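Local atomic coordinates of endoglucanase (Uncultured bacterium, PDB entry 3X17), a protein that hydrolyses internal beta-1,4-glucosidic bonds of cellulose as a glycoside hydrolase family 9 endoglucanase, with an Ig-like domain ahead of its catalytic barrel. Residues F431-N436 with I543-P548. Sequence-based numbering, arbitrary orientation.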
loop_
_atom_site.group_PDB
_atom_site.type_symbol
_atom_site.label_atom_id
_atom_site.label_comp_id
_atom_site.label_asym_id
_atom_site.label_seq_id
_atom_site.Cartn_x
_atom_site.Cartn_y
_atom_site.Cartn_z
ATOM N N PHE A 431 -0.223 -16.521 4.214
ATOM C CA PHE A 431 -1.064 -15.528 3.531
ATOM C C PHE A 431 -2.141 -14.988 4.461
ATOM O O PHE A 431 -3.066 -15.698 4.820
ATOM C CB PHE A 431 -1.702 -16.125 2.273
ATOM C CG PHE A 431 -0.737 -16.297 1.133
ATOM C CD1 PHE A 431 0.164 -17.364 1.123
ATOM C CD2 PHE A 431 -0.615 -15.321 0.163
ATOM C CE1 PHE A 431 1.114 -17.498 0.108
ATOM C CE2 PHE A 431 0.307 -15.461 -0.895
ATOM C CZ PHE A 431 1.156 -16.554 -0.933
ATOM N N HIS A 432 -1.996 -13.734 4.861
ATOM C CA HIS A 432 -2.946 -13.099 5.754
ATOM C C HIS A 432 -3.757 -12.033 5.014
ATOM O O HIS A 432 -3.457 -11.652 3.882
ATOM C CB HIS A 432 -2.227 -12.453 6.952
ATOM C CG HIS A 432 -1.287 -13.378 7.668
ATOM N ND1 HIS A 432 0.072 -13.139 7.763
ATOM C CD2 HIS A 432 -1.499 -14.576 8.262
ATOM C CE1 HIS A 432 0.647 -14.137 8.409
ATOM N NE2 HIS A 432 -0.283 -15.027 8.713
ATOM N N TRP A 433 -4.748 -11.508 5.711
ATOM C CA TRP A 433 -5.554 -10.398 5.233
ATOM C C TRP A 433 -4.634 -9.228 4.859
ATOM O O TRP A 433 -3.920 -8.736 5.697
ATOM C CB TRP A 433 -6.432 -9.961 6.400
ATOM C CG TRP A 433 -7.600 -9.136 6.060
ATOM C CD1 TRP A 433 -7.756 -8.322 4.983
ATOM C CD2 TRP A 433 -8.744 -8.930 6.892
ATOM N NE1 TRP A 433 -8.963 -7.651 5.068
ATOM C CE2 TRP A 433 -9.589 -8.024 6.228
ATOM C CE3 TRP A 433 -9.127 -9.420 8.146
ATOM C CZ2 TRP A 433 -10.820 -7.630 6.752
ATOM C CZ3 TRP A 433 -10.359 -9.032 8.664
ATOM C CH2 TRP A 433 -11.172 -8.122 7.979
ATOM N N GLY A 434 -4.648 -8.801 3.602
ATOM C CA GLY A 434 -3.723 -7.772 3.125
ATOM C C GLY A 434 -2.405 -8.320 2.578
ATOM O O GLY A 434 -1.417 -7.584 2.452
ATOM N N SER A 435 -2.385 -9.595 2.206
ATOM C CA SER A 435 -1.182 -10.176 1.648
ATOM C C SER A 435 -0.588 -9.380 0.475
ATOM O O SER A 435 0.622 -9.270 0.359
ATOM C CB SER A 435 -1.399 -11.644 1.272
ATOM O OG SER A 435 -2.159 -11.722 0.088
ATOM N N ASN A 436 -1.431 -8.834 -0.393
ATOM C CA ASN A 436 -0.930 -7.966 -1.446
ATOM C C ASN A 436 -0.138 -6.775 -0.915
ATOM O O ASN A 436 0.931 -6.431 -1.421
ATOM C CB ASN A 436 -2.082 -7.475 -2.307
ATOM C CG ASN A 436 -2.632 -8.566 -3.207
ATOM O OD1 ASN A 436 -2.045 -9.642 -3.315
ATOM N ND2 ASN A 436 -3.754 -8.296 -3.855
ATOM N N ILE A 543 -6.715 2.019 2.185
ATOM C CA ILE A 543 -5.758 3.092 1.951
ATOM C C ILE A 543 -4.314 2.633 2.247
ATOM O O ILE A 543 -3.372 3.081 1.587
ATOM C CB ILE A 543 -6.090 4.378 2.763
ATOM C CG1 ILE A 543 -6.188 4.079 4.264
ATOM C CG2 ILE A 543 -7.362 5.044 2.219
ATOM C CD1 ILE A 543 -6.274 5.326 5.152
ATOM N N ASP A 544 -4.131 1.792 3.268
ATOM C CA ASP A 544 -2.774 1.334 3.587
ATOM C C ASP A 544 -2.258 0.263 2.603
ATOM O O ASP A 544 -1.070 -0.033 2.574
ATOM C CB ASP A 544 -2.640 0.895 5.054
ATOM C CG ASP A 544 -3.458 -0.340 5.374
ATOM O OD1 ASP A 544 -4.632 -0.383 4.963
ATOM O OD2 ASP A 544 -2.933 -1.271 6.036
ATOM N N TYR A 545 -3.133 -0.253 1.743
ATOM C CA TYR A 545 -2.703 -1.185 0.709
ATOM C C TYR A 545 -2.137 -0.389 -0.466
ATOM O O TYR A 545 -1.118 -0.752 -1.034
ATOM C CB TYR A 545 -3.865 -2.031 0.200
ATOM C CG TYR A 545 -4.561 -2.897 1.237
ATOM C CD1 TYR A 545 -4.006 -3.116 2.515
ATOM C CD2 TYR A 545 -5.683 -3.632 0.876
ATOM C CE1 TYR A 545 -4.632 -3.992 3.421
ATOM C CE2 TYR A 545 -6.321 -4.458 1.762
ATOM C CZ TYR A 545 -5.817 -4.627 3.032
ATOM O OH TYR A 545 -6.451 -5.529 3.845
ATOM N N ASN A 546 -2.813 0.702 -0.803
ATOM C CA ASN A 546 -2.432 1.561 -1.900
ATOM C C ASN A 546 -1.135 2.324 -1.668
ATOM O O ASN A 546 -0.485 2.772 -2.613
ATOM C CB ASN A 546 -3.583 2.510 -2.248
ATOM C CG ASN A 546 -4.396 2.005 -3.430
ATOM O OD1 ASN A 546 -4.907 0.895 -3.378
ATOM N ND2 ASN A 546 -4.334 2.719 -4.564
ATOM N N ALA A 547 -0.782 2.500 -0.405
ATOM C CA ALA A 547 0.369 3.328 -0.053
ATOM C C ALA A 547 1.680 2.708 -0.553
ATOM O O ALA A 547 2.467 3.380 -1.184
ATOM C CB ALA A 547 0.416 3.552 1.446
ATOM N N PRO A 548 1.920 1.412 -0.265
ATOM C CA PRO A 548 3.159 0.847 -0.806
ATOM C C PRO A 548 3.060 0.603 -2.311
ATOM O O PRO A 548 4.089 0.536 -2.992
ATOM C CB PRO A 548 3.315 -0.488 -0.038
ATOM C CG PRO A 548 1.907 -0.835 0.405
ATOM C CD PRO A 548 1.252 0.500 0.686
HETATM O O HOH W 1 -9.386 -4.763 3.389
#
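Gly434 and Tyr545 bring the two backbones together, their CA atoms 7.1 Å apart. In 431-436 a type II beta turn from His432 to Ser435 leads into helix 435-452, with Gly434 at the N-cap; segment 543-548 belongs to helix 543-558, kinked at Pro548, whose nitrogen has no N-H to give. Glycine suits the turn because, at phi 90° and psi 20°, a CB would press on the preceding carbonyl oxygen and also crowd Tyr545 CE1. The phenol thus lies against bare backbone, its CZ 3.8 Å from Gly434 CA. With CG anti to the carbonyl carbon (chi1 -60°), the tyrosine is long enough to pass the glycine and bring its OH obliquely to the indole, 3.3 Å from Trp433 CD1. No direct hydrogen bond joins the segments; one water lies 3.1 Å from Tyr545 OH and weakly accepts from the indole's NE1. With an alanine here instead of Tyr545, Gly434 would probably lose its cover and the water its phenol partner. Loop and helix are parts of the (alpha/alpha)6 barrel; as Ile543 pairs by backbone with Asp176, in the Asp-Ala-Gly-Asp motif that supplies the catalytic base in relatives, their meeting is consistent with the wall of the family 9 substrate cleft.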